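Local coordinates for immune protein (Enterobacter cloacae, PDB 6D7Y) that probably acts as the immunity protein that binds and neutralises the toxic C-terminal tip of a contact-dependent growth inhibition protein, CdiA, at residues S55-N60 with G92-G97. Residues are numbered along the deposited sequence; the frame is centred on the assembly and turned at random.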
# COMPACT_ATOMS: atom_id res chain seq x y z
N SER B 55 -3.06 16.00 9.87
CA SER B 55 -1.99 16.94 9.51
C SER B 55 -1.52 16.67 8.10
O SER B 55 -1.27 17.59 7.34
CB SER B 55 -0.81 16.81 10.46
OG SER B 55 -1.19 17.17 11.76
N PHE B 56 -1.39 15.40 7.76
CA PHE B 56 -0.97 14.99 6.42
C PHE B 56 -1.96 15.54 5.38
O PHE B 56 -1.54 16.15 4.39
CB PHE B 56 -0.88 13.45 6.35
CG PHE B 56 -0.68 12.91 4.96
CD1 PHE B 56 0.58 12.90 4.37
CD2 PHE B 56 -1.75 12.37 4.26
CE1 PHE B 56 0.77 12.38 3.09
CE2 PHE B 56 -1.57 11.86 2.98
CZ PHE B 56 -0.31 11.87 2.39
N LEU B 57 -3.25 15.37 5.64
CA LEU B 57 -4.30 15.84 4.73
C LEU B 57 -4.45 17.35 4.67
O LEU B 57 -4.85 17.89 3.64
CB LEU B 57 -5.64 15.20 5.09
CG LEU B 57 -5.67 13.69 4.93
CD1 LEU B 57 -6.95 13.13 5.50
CD2 LEU B 57 -5.47 13.26 3.47
N GLY B 58 -4.13 18.03 5.76
CA GLY B 58 -4.24 19.49 5.80
C GLY B 58 -3.03 20.21 5.25
O GLY B 58 -3.05 21.44 5.13
N PHE B 59 -1.98 19.47 4.91
CA PHE B 59 -0.75 20.09 4.40
C PHE B 59 -0.97 20.81 3.07
O PHE B 59 -1.51 20.24 2.13
CB PHE B 59 0.37 19.06 4.27
CG PHE B 59 1.72 19.66 3.97
CD1 PHE B 59 2.51 20.18 5.01
CD2 PHE B 59 2.22 19.70 2.68
CE1 PHE B 59 3.75 20.73 4.75
CE2 PHE B 59 3.47 20.24 2.41
CZ PHE B 59 4.23 20.76 3.45
N ASN B 60 -0.51 22.05 3.01
CA ASN B 60 -0.64 22.87 1.81
C ASN B 60 0.42 22.45 0.77
O ASN B 60 1.55 22.93 0.80
CB ASN B 60 -0.49 24.35 2.19
CG ASN B 60 -0.74 25.30 1.03
OD1 ASN B 60 -1.45 24.97 0.08
ND2 ASN B 60 -0.17 26.50 1.11
N GLY B 92 -4.54 15.03 -7.81
CA GLY B 92 -5.68 14.13 -8.04
C GLY B 92 -6.24 13.38 -6.84
O GLY B 92 -7.31 12.78 -6.95
N GLY B 93 -5.54 13.38 -5.70
CA GLY B 93 -6.03 12.68 -4.51
C GLY B 93 -4.95 12.02 -3.67
O GLY B 93 -3.84 12.54 -3.56
N VAL B 94 -5.28 10.85 -3.10
CA VAL B 94 -4.38 10.11 -2.23
C VAL B 94 -4.28 8.62 -2.62
O VAL B 94 -5.29 7.98 -2.91
CB VAL B 94 -4.84 10.20 -0.76
CG1 VAL B 94 -3.97 9.35 0.16
CG2 VAL B 94 -4.83 11.66 -0.30
N ASP B 95 -3.06 8.09 -2.62
CA ASP B 95 -2.81 6.68 -2.91
C ASP B 95 -2.07 6.07 -1.71
O ASP B 95 -1.33 6.76 -1.01
CB ASP B 95 -1.89 6.48 -4.12
CG ASP B 95 -2.52 6.82 -5.44
OD1 ASP B 95 -3.67 7.30 -5.53
OD2 ASP B 95 -1.81 6.57 -6.44
N VAL B 96 -2.28 4.77 -1.50
CA VAL B 96 -1.60 4.00 -0.47
C VAL B 96 -0.97 2.84 -1.23
O VAL B 96 -1.66 2.12 -1.94
CB VAL B 96 -2.58 3.50 0.61
CG1 VAL B 96 -1.87 2.59 1.59
CG2 VAL B 96 -3.22 4.70 1.32
N GLY B 97 0.35 2.67 -1.13
CA GLY B 97 0.99 1.61 -1.85
C GLY B 97 1.87 0.78 -0.97
O GLY B 97 2.35 1.28 0.03
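Leu57, in the last turn of helix 50-58, comes nearest to Val94, near the start of strand 93-102, and their CA atoms stay 9.0 Å apart, so helix and strand meet through side chains alone. On the strand side, the CB of Val94 points at the helix, and its two methyls each find a different partner. CG2, set beside the backbone N, comes within 4.1 Å of CD2 of Leu57. The CB of Leu57 does not aim at the strand; CG lies anti to the carbonyl carbon (chi1 -64°), and with chi2 at 171° it is CD2 that comes nearest the strand, the two side chains crossing at about a right angle. CG1 of Val94, anti to the backbone N, lies at the edge of the Phe56 ring near its plane, a loose touch at 4.5 Å from CE2. That ring is held from elsewhere too, edge-to-face with Phe65 and against Val87 and Lys89 of strand 78-90. Lys89 also rests on Val94, and its NZ hydrogen-bonds to the carbonyl oxygens of Leu57 and, just past the helix, Phe59, linking the helix end to that strand. Leu17 of helix 17-25 packs on Leu57. With just 84 Å² buried between the two segments, this is a small apolar patch where the C-terminal end of a short helix leans on one face of the sheet: helix-on-sheet packing in an alpha+beta fold built on an antiparallel sheet.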